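Local atomic coordinates of 231aa long hypothetical protein-L-isoaspartate O-methyltransferase (Sulfolobus tokodaii, PDB entry 1VBF), a protein that probably transfers a methyl group from S-adenosyl-L-methionine to L-isoaspartyl residues of age-damaged proteins, opening the way to their repair or degradation. Residues Ile51-Leu56 against Thr79-Tyr84; His40-Leu45 against Ala55-Ile60; Val138-Thr143 against Gly194-Leu199. One frame throughout, in Å; residues are numbered along the deposited sequence.

In the fold
All three contacts lie within the Rossmann-like methyltransferase fold. Contact 2 opens first along the chain, tying the loop before strand 45-48 to the start of helix 56-65. Contact 1 follows, tying strand 51-53 to the loop leading into helix 83-91; the two share Ala55 and Leu56, and their centres are 9 Å apart. Contact 3 comes last, at the C-terminal end of strand 135-140 in the central sheet, about 12 Å from contact 1 and 17 Å from contact 2 between centres. Its Trp141 packs against Tyr84 of contact 1 and Gly59 of contact 2, beside the loop that in this fold borders the cofactor site.

Contact 1: residues Ile51-Leu56 against Thr79-Tyr84; sequences INTTAL and TGIGYY
Tyr84 reaches from the start of helix 83-91 to the backbone of Thr54, just beyond strand 51-53. The segment 79-84 is the glycine-rich loop after the first strand of the Rossmann-like sheet, a loop that in class I methyltransferases characteristically borders the S-adenosyl-L-methionine site. Its type II' turn from Thr79 to Gly82 is closed by Gly82 N bonding to Thr79 O, and the positive phi angles of Gly80 and Gly82 suit glycine.

The close-packed end lies around the two tyrosines. With CG anti to the backbone N (chi1 172°), Tyr83 swings its ring beside that of Tyr84 and sets CD2 3.8 Å above the centre of the Tyr84 ring; Trp141 stacks on the opposite face, so Tyr84 is held between two aromatic neighbours. Leu56 crosses Tyr83 at about a right angle, its CD2 methyl 4.0 Å from Tyr83 CE2, and Phe20 of helix 14-22 touches both side chains. The backbones here stand well apart, Leu56 CA being 9.3 Å from Tyr84 CA, and the aromatic rings bridge the interval.

Toward the other end the chains come nearer, Thr53 CA and Gly80 CA being 7.0 Å apart. The side-chain contact narrows mainly to Thr53 CG2, which crosses Ile81 at about a right angle, 3.9 Å from Ile81 CD1, with Ile47 touching both residues. The looser side is at Gly80, partly exposed and barely touching. At the tyrosine end, beside partly exposed Thr54, the Tyr84 hydroxyl donates to Thr54 O over 3.0 Å, approaching from above the carbonyl plane, 64° out of it.

Contact 2: residues His40-Leu45 against Ala55-Ile60; sequences HTHEAL and ALNLGI
His42 and Asn57 lie side by side and point the same way, the imidazole and amide planes turned only 30° apart. CG of His42 is anti to the carbonyl carbon (chi1 -70°), which brings back to the helix a side chain whose first bond leads away from it. Asn57 CB then sits over one face of the ring, 4.2 Å from the ring centroid and close to its normal, a CH-pi contact displaced toward the rim. Thr41 meets Asn57 at about a right angle with its CG2 methyl, while its OG1 lies 3.9 Å from Leu56 CD1; Ile7 of helix 4-10 packs on both Thr41 and Leu56.

Beneath these side chains the type I turn His40-Glu43 faces the first turn of helix 56-65. Asn57 N donates to Thr41 O over 3.0 Å in a nearly straight bond (171°). A water accepts from Leu56 N and donates to Glu43 O, whose carbonyl also receives a CA-H...O contact from Ala55. On the outer side, Glu43 packs on Pro49 of a neighbouring subunit.

Ala55, at the N-cap position, has no side-chain acceptor to offer. The turn and its water therefore supply partners for two amides at the start of the helix, and their carbonyl dipoles probably complement its positive end.

Contact 3: residues Val138-Thr143 against Gly194-Leu199; sequences VVVWAT and GRIGGL
Thr143 and Arg195 form a single parallel bridge just past the C-terminal end of strand 135-140. Thr143 uses both of its main-chain polar groups: its N donates to Gly194 O over 3.0 Å, nearly along the C=O axis, and its O accepts from Ile196 N over 2.9 Å, with the donor in the carbonyl plane. Next to the bridge a water links the segments again, accepting from Gly194 N and donating to Trp141 O, each 3.1 Å away.

The polar ends of both side chains find partners outside the two segments. Thr143 OG1 is anti to the backbone N (chi1 -177°) and bonds to Gly166 O, while its CG2 methyl rests near Gly194 O. Arg195, extended from CG to NE, leads away from the bridge; its NH1 donates to Asp204 O, and the guanidinium makes cation-pi contacts with Phe202 and Tyr206. On the apolar side Ile196 packs its CB 4.0 Å from Ala142 CB and crosses Val140 at about a right angle, its CD1 methyl meeting Val140 CG1; Ile77 of strand 73-77 touches both Val140 and Ile196.

Backbone and water make the polar links between the segments, while Thr143 OG1 bonds just past strand 159-165 and Arg195 engages residues 202-206. The contact thus joins the sheet to the chain leading toward helix 209-223.

Contact 1: residues Ile51-Leu56 against Thr79-Tyr84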
loop_
_atom_site.group_PDB
_atom_site.type_symbol
_atom_site.label_atom_id
_atom_site.label_comp_id
_atom_site.label_asym_id
_atom_site.label_seq_id
_atom_site.Cartn_x
_atom_site.Cartn_y
_atom_site.Cartn_z
ATOM N N ILE B 51 9.377 7.349 -23.950
ATOM C CA ILE B 51 10.349 8.448 -23.947
ATOM C C ILE B 51 9.798 9.866 -24.090
ATOM O O ILE B 51 9.088 10.176 -25.044
ATOM C CB ILE B 51 11.374 8.234 -25.049
ATOM C CG1 ILE B 51 11.892 6.804 -24.989
ATOM C CG2 ILE B 51 12.510 9.196 -24.879
ATOM C CD1 ILE B 51 12.754 6.440 -26.148
ATOM N N ASN B 52 10.165 10.732 -23.148
ATOM C CA ASN B 52 9.713 12.120 -23.136
ATOM C C ASN B 52 10.839 13.133 -23.205
ATOM O O ASN B 52 12.020 12.807 -23.049
ATOM C CB ASN B 52 8.933 12.423 -21.861
ATOM C CG ASN B 52 7.703 11.558 -21.699
ATOM O OD1 ASN B 52 6.897 11.406 -22.620
ATOM N ND2 ASN B 52 7.542 10.996 -20.508
ATOM N N THR B 53 10.454 14.380 -23.419
ATOM C CA THR B 53 11.412 15.468 -23.463
ATOM C C THR B 53 11.250 16.147 -22.130
ATOM O O THR B 53 10.133 16.481 -21.761
ATOM C CB THR B 53 11.047 16.522 -24.511
ATOM O OG1 THR B 53 10.523 15.879 -25.674
ATOM C CG2 THR B 53 12.272 17.322 -24.887
ATOM N N THR B 54 12.344 16.362 -21.410
ATOM C CA THR B 54 12.249 17.043 -20.126
ATOM C C THR B 54 11.435 18.341 -20.267
ATOM O O THR B 54 11.427 18.991 -21.331
ATOM C CB THR B 54 13.623 17.424 -19.583
ATOM O OG1 THR B 54 14.405 16.252 -19.353
ATOM C CG2 THR B 54 13.478 18.146 -18.294
ATOM N N ALA B 55 10.746 18.705 -19.191
ATOM C CA ALA B 55 9.957 19.918 -19.160
ATOM C C ALA B 55 10.899 21.096 -19.366
ATOM O O ALA B 55 12.013 21.127 -18.810
ATOM C CB ALA B 55 9.272 20.041 -17.837
ATOM N N LEU B 56 10.442 22.067 -20.153
ATOM C CA LEU B 56 11.244 23.236 -20.453
ATOM C C LEU B 56 11.711 23.947 -19.202
ATOM O O LEU B 56 12.877 24.364 -19.113
ATOM C CB LEU B 56 10.468 24.228 -21.312
ATOM C CG LEU B 56 11.190 24.917 -22.486
ATOM C CD1 LEU B 56 10.524 26.261 -22.766
ATOM C CD2 LEU B 56 12.646 25.144 -22.179
ATOM N N THR B 79 20.637 12.711 -26.088
ATOM C CA THR B 79 20.325 13.706 -27.111
ATOM C C THR B 79 18.842 14.005 -27.282
ATOM O O THR B 79 18.437 15.167 -27.301
ATOM C CB THR B 79 20.914 13.288 -28.488
ATOM O OG1 THR B 79 22.318 13.047 -28.336
ATOM C CG2 THR B 79 20.716 14.388 -29.527
ATOM N N GLY B 80 18.030 12.969 -27.403
ATOM C CA GLY B 80 16.615 13.205 -27.575
ATOM C C GLY B 80 16.343 13.990 -28.842
ATOM O O GLY B 80 16.918 13.675 -29.881
ATOM N N ILE B 81 15.487 15.012 -28.762
ATOM C CA ILE B 81 15.134 15.811 -29.931
ATOM C C ILE B 81 16.145 16.889 -30.289
ATOM O O ILE B 81 15.910 17.670 -31.188
ATOM C CB ILE B 81 13.756 16.471 -29.767
ATOM C CG1 ILE B 81 13.818 17.558 -28.693
ATOM C CG2 ILE B 81 12.723 15.425 -29.410
ATOM C CD1 ILE B 81 12.543 18.384 -28.587
ATOM N N GLY B 82 17.258 16.953 -29.576
ATOM C CA GLY B 82 18.289 17.925 -29.908
ATOM C C GLY B 82 18.168 19.363 -29.455
ATOM O O GLY B 82 19.133 20.118 -29.592
ATOM N N TYR B 83 17.013 19.757 -28.914
ATOM C CA TYR B 83 16.819 21.133 -28.446
ATOM C C TYR B 83 17.798 21.623 -27.356
ATOM O O TYR B 83 18.358 22.731 -27.453
ATOM C CB TYR B 83 15.397 21.321 -27.944
ATOM C CG TYR B 83 15.202 22.657 -27.289
ATOM C CD1 TYR B 83 15.193 23.826 -28.044
ATOM C CD2 TYR B 83 15.101 22.768 -25.914
ATOM C CE1 TYR B 83 15.090 25.106 -27.435
ATOM C CE2 TYR B 83 15.004 24.042 -25.279
ATOM C CZ TYR B 83 14.996 25.206 -26.046
ATOM O OH TYR B 83 14.881 26.446 -25.437
ATOM N N TYR B 84 18.004 20.830 -26.312
ATOM C CA TYR B 84 18.932 21.284 -25.287
ATOM C C TYR B 84 20.357 21.196 -25.833
ATOM O O TYR B 84 21.262 21.913 -25.374
ATOM C CB TYR B 84 18.796 20.462 -23.988
ATOM C CG TYR B 84 17.447 20.598 -23.321
ATOM C CD1 TYR B 84 16.541 19.552 -23.338
ATOM C CD2 TYR B 84 17.053 21.799 -22.726
ATOM C CE1 TYR B 84 15.291 19.680 -22.801
ATOM C CE2 TYR B 84 15.783 21.941 -22.174
ATOM C CZ TYR B 84 14.912 20.872 -22.218
ATOM O OH TYR B 84 13.661 20.989 -21.673
#

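Contact 2: residues His40-Leu45 against Ala55-Ile60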
loop_
_atom_site.group_PDB
_atom_site.type_symbol
_atom_site.label_atom_id
_atom_site.label_comp_id
_atom_site.label_asym_id
_atom_site.label_seq_id
_atom_site.Cartn_x
_atom_site.Cartn_y
_atom_site.Cartn_z
ATOM N N HIS B 40 2.722 25.458 -21.336
ATOM C CA HIS B 40 2.643 24.199 -20.580
ATOM C C HIS B 40 4.053 23.790 -20.255
ATOM O O HIS B 40 4.394 22.617 -20.146
ATOM C CB HIS B 40 1.941 23.123 -21.403
ATOM C CG HIS B 40 0.531 23.481 -21.730
ATOM N ND1 HIS B 40 -0.463 23.504 -20.774
ATOM C CD2 HIS B 40 -0.026 23.962 -22.866
ATOM C CE1 HIS B 40 -1.571 23.987 -21.307
ATOM N NE2 HIS B 40 -1.334 24.276 -22.574
ATOM N N THR B 41 4.856 24.817 -20.071
ATOM C CA THR B 41 6.263 24.708 -19.780
ATOM C C THR B 41 6.712 23.726 -18.682
ATOM O O THR B 41 7.897 23.376 -18.592
ATOM C CB THR B 41 6.760 26.127 -19.530
ATOM O OG1 THR B 41 7.227 26.655 -20.774
ATOM C CG2 THR B 41 7.843 26.183 -18.504
ATOM N N HIS B 42 5.767 23.254 -17.876
ATOM C CA HIS B 42 6.101 22.348 -16.790
ATOM C C HIS B 42 5.863 20.889 -17.124
ATOM O O HIS B 42 6.155 20.017 -16.318
ATOM C CB HIS B 42 5.335 22.725 -15.508
ATOM C CG HIS B 42 5.797 24.004 -14.869
ATOM N ND1 HIS B 42 5.412 25.248 -15.326
ATOM C CD2 HIS B 42 6.629 24.234 -13.824
ATOM C CE1 HIS B 42 5.988 26.185 -14.592
ATOM N NE2 HIS B 42 6.733 25.599 -13.673
ATOM N N GLU B 43 5.344 20.604 -18.307
ATOM C CA GLU B 43 5.113 19.215 -18.654
ATOM C C GLU B 43 6.173 18.607 -19.567
ATOM O O GLU B 43 6.809 19.304 -20.350
ATOM C CB GLU B 43 3.788 19.062 -19.349
ATOM C CG GLU B 43 2.633 19.628 -18.631
ATOM C CD GLU B 43 1.390 19.477 -19.466
ATOM O OE1 GLU B 43 1.021 18.321 -19.783
ATOM O OE2 GLU B 43 0.797 20.520 -19.818
ATOM N N ALA B 44 6.332 17.291 -19.467
ATOM C CA ALA B 44 7.274 16.548 -20.292
ATOM C C ALA B 44 6.462 16.144 -21.498
ATOM O O ALA B 44 5.321 15.731 -21.351
ATOM C CB ALA B 44 7.773 15.320 -19.565
ATOM N N LEU B 45 7.056 16.257 -22.682
ATOM C CA LEU B 45 6.355 15.944 -23.920
ATOM C C LEU B 45 6.683 14.553 -24.491
ATOM O O LEU B 45 7.838 14.102 -24.482
ATOM C CB LEU B 45 6.628 17.061 -24.950
ATOM C CG LEU B 45 6.607 18.475 -24.325
ATOM C CD1 LEU B 45 6.939 19.561 -25.354
ATOM C CD2 LEU B 45 5.248 18.725 -23.693
ATOM N N ALA B 55 10.746 18.705 -19.191
ATOM C CA ALA B 55 9.957 19.918 -19.160
ATOM C C ALA B 55 10.899 21.096 -19.366
ATOM O O ALA B 55 12.013 21.127 -18.810
ATOM C CB ALA B 55 9.272 20.041 -17.837
ATOM N N LEU B 56 10.442 22.067 -20.153
ATOM C CA LEU B 56 11.244 23.236 -20.453
ATOM C C LEU B 56 11.711 23.947 -19.202
ATOM O O LEU B 56 12.877 24.364 -19.113
ATOM C CB LEU B 56 10.468 24.228 -21.312
ATOM C CG LEU B 56 11.190 24.917 -22.486
ATOM C CD1 LEU B 56 10.524 26.261 -22.766
ATOM C CD2 LEU B 56 12.646 25.144 -22.179
ATOM N N ASN B 57 10.800 24.112 -18.246
ATOM C CA ASN B 57 11.169 24.790 -17.019
ATOM C C ASN B 57 12.291 24.020 -16.322
ATOM O O ASN B 57 13.241 24.605 -15.799
ATOM C CB ASN B 57 9.959 24.934 -16.105
ATOM C CG ASN B 57 9.851 26.349 -15.493
ATOM O OD1 ASN B 57 10.743 26.807 -14.754
ATOM N ND2 ASN B 57 8.754 27.049 -15.809
ATOM N N LEU B 58 12.202 22.699 -16.332
ATOM C CA LEU B 58 13.230 21.900 -15.699
ATOM C C LEU B 58 14.545 22.006 -16.470
ATOM O O LEU B 58 15.597 22.315 -15.874
ATOM C CB LEU B 58 12.787 20.449 -15.632
ATOM C CG LEU B 58 12.948 19.771 -14.280
ATOM C CD1 LEU B 58 12.917 18.314 -14.508
ATOM C CD2 LEU B 58 14.260 20.114 -13.633
ATOM N N GLY B 59 14.480 21.739 -17.785
ATOM C CA GLY B 59 15.657 21.811 -18.652
ATOM C C GLY B 59 16.476 23.104 -18.583
ATOM O O GLY B 59 17.713 23.092 -18.470
ATOM N N ILE B 60 15.789 24.234 -18.645
ATOM C CA ILE B 60 16.470 25.521 -18.589
ATOM C C ILE B 60 17.126 25.715 -17.227
ATOM O O ILE B 60 18.223 26.295 -17.120
ATOM C CB ILE B 60 15.481 26.673 -18.875
ATOM C CG1 ILE B 60 14.831 26.450 -20.242
ATOM C CG2 ILE B 60 16.205 28.004 -18.861
ATOM C CD1 ILE B 60 15.864 26.179 -21.347
HETATM O O HOH W 1 8.234 21.256 -21.464
#

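Contact 3: residues Val138-Thr143 against Gly194-Leu199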
loop_
_atom_site.group_PDB
_atom_site.type_symbol
_atom_site.label_atom_id
_atom_site.label_comp_id
_atom_site.label_asym_id
_atom_site.label_seq_id
_atom_site.Cartn_x
_atom_site.Cartn_y
_atom_site.Cartn_z
ATOM N N VAL B 138 28.806 17.941 -17.806
ATOM C CA VAL B 138 28.032 16.789 -18.231
ATOM C C VAL B 138 26.588 16.938 -17.746
ATOM O O VAL B 138 26.347 17.289 -16.591
ATOM C CB VAL B 138 28.582 15.487 -17.659
ATOM C CG1 VAL B 138 27.685 14.355 -18.087
ATOM C CG2 VAL B 138 30.000 15.260 -18.120
ATOM N N VAL B 139 25.626 16.694 -18.629
ATOM C CA VAL B 139 24.213 16.770 -18.272
ATOM C C VAL B 139 23.608 15.438 -18.641
ATOM O O VAL B 139 23.873 14.931 -19.726
ATOM C CB VAL B 139 23.444 17.768 -19.116
ATOM C CG1 VAL B 139 22.243 18.306 -18.330
ATOM C CG2 VAL B 139 24.356 18.830 -19.590
ATOM N N VAL B 140 22.778 14.871 -17.774
ATOM C CA VAL B 140 22.149 13.590 -18.096
ATOM C C VAL B 140 20.660 13.854 -18.059
ATOM O O VAL B 140 20.211 14.504 -17.150
ATOM C CB VAL B 140 22.563 12.517 -17.061
ATOM C CG1 VAL B 140 22.218 11.115 -17.575
ATOM C CG2 VAL B 140 24.056 12.643 -16.784
ATOM N N TRP B 141 19.903 13.373 -19.039
ATOM C CA TRP B 141 18.467 13.630 -19.081
ATOM C C TRP B 141 17.626 12.421 -18.743
ATOM O O TRP B 141 16.542 12.214 -19.295
ATOM C CB TRP B 141 18.040 14.163 -20.457
ATOM C CG TRP B 141 18.673 15.475 -20.838
ATOM C CD1 TRP B 141 19.692 15.655 -21.716
ATOM C CD2 TRP B 141 18.387 16.779 -20.286
ATOM N NE1 TRP B 141 20.074 16.971 -21.746
ATOM C CE2 TRP B 141 19.297 17.685 -20.886
ATOM C CE3 TRP B 141 17.463 17.261 -19.346
ATOM C CZ2 TRP B 141 19.309 19.059 -20.578
ATOM C CZ3 TRP B 141 17.481 18.644 -19.038
ATOM C CH2 TRP B 141 18.400 19.515 -19.655
ATOM N N ALA B 142 18.144 11.599 -17.852
ATOM C CA ALA B 142 17.421 10.416 -17.400
ATOM C C ALA B 142 18.031 9.980 -16.066
ATOM O O ALA B 142 19.218 10.192 -15.803
ATOM C CB ALA B 142 17.496 9.312 -18.438
ATOM N N THR B 143 17.210 9.395 -15.212
ATOM C CA THR B 143 17.682 8.988 -13.900
ATOM C C THR B 143 18.551 7.719 -13.939
ATOM O O THR B 143 18.371 6.839 -14.796
ATOM C CB THR B 143 16.465 8.822 -12.914
ATOM O OG1 THR B 143 16.950 8.495 -11.620
ATOM C CG2 THR B 143 15.510 7.719 -13.366
ATOM N N GLY B 194 12.648 9.472 -16.690
ATOM C CA GLY B 194 12.532 8.090 -17.112
ATOM C C GLY B 194 13.879 7.461 -16.809
ATOM O O GLY B 194 14.873 8.166 -16.594
ATOM N N ARG B 195 13.928 6.140 -16.785
ATOM C CA ARG B 195 15.154 5.437 -16.463
ATOM C C ARG B 195 16.150 5.367 -17.597
ATOM O O ARG B 195 15.778 5.135 -18.749
ATOM C CB ARG B 195 14.816 4.024 -16.019
ATOM C CG ARG B 195 14.191 3.947 -14.656
ATOM C CD ARG B 195 13.974 2.518 -14.287
ATOM N NE ARG B 195 13.895 2.368 -12.843
ATOM C CZ ARG B 195 13.907 1.194 -12.224
ATOM N NH1 ARG B 195 13.989 0.079 -12.931
ATOM N NH2 ARG B 195 13.848 1.146 -10.901
ATOM N N ILE B 196 17.424 5.555 -17.263
ATOM C CA ILE B 196 18.496 5.475 -18.241
ATOM C C ILE B 196 18.768 3.996 -18.479
ATOM O O ILE B 196 18.650 3.184 -17.569
ATOM C CB ILE B 196 19.745 6.129 -17.711
ATOM C CG1 ILE B 196 20.769 6.327 -18.831
ATOM C CG2 ILE B 196 20.302 5.292 -16.623
ATOM C CD1 ILE B 196 21.945 7.221 -18.441
ATOM N N GLY B 197 19.111 3.636 -19.705
ATOM C CA GLY B 197 19.371 2.245 -20.005
ATOM C C GLY B 197 20.841 2.024 -20.259
ATOM O O GLY B 197 21.571 2.978 -20.491
ATOM N N GLY B 198 21.297 0.781 -20.198
ATOM C CA GLY B 198 22.701 0.556 -20.451
ATOM C C GLY B 198 23.409 -0.203 -19.355
ATOM O O GLY B 198 22.829 -0.507 -18.312
ATOM N N LEU B 199 24.677 -0.503 -19.613
ATOM C CA LEU B 199 25.520 -1.254 -18.705
ATOM C C LEU B 199 25.329 -0.852 -17.244
ATOM O O LEU B 199 25.126 -1.706 -16.384
ATOM C CB LEU B 199 26.990 -1.064 -19.095
ATOM C CG LEU B 199 27.957 -2.250 -19.041
ATOM C CD1 LEU B 199 29.355 -1.717 -18.820
ATOM C CD2 LEU B 199 27.609 -3.196 -17.916
HETATM O O HOH W 2 13.583 11.250 -19.038
#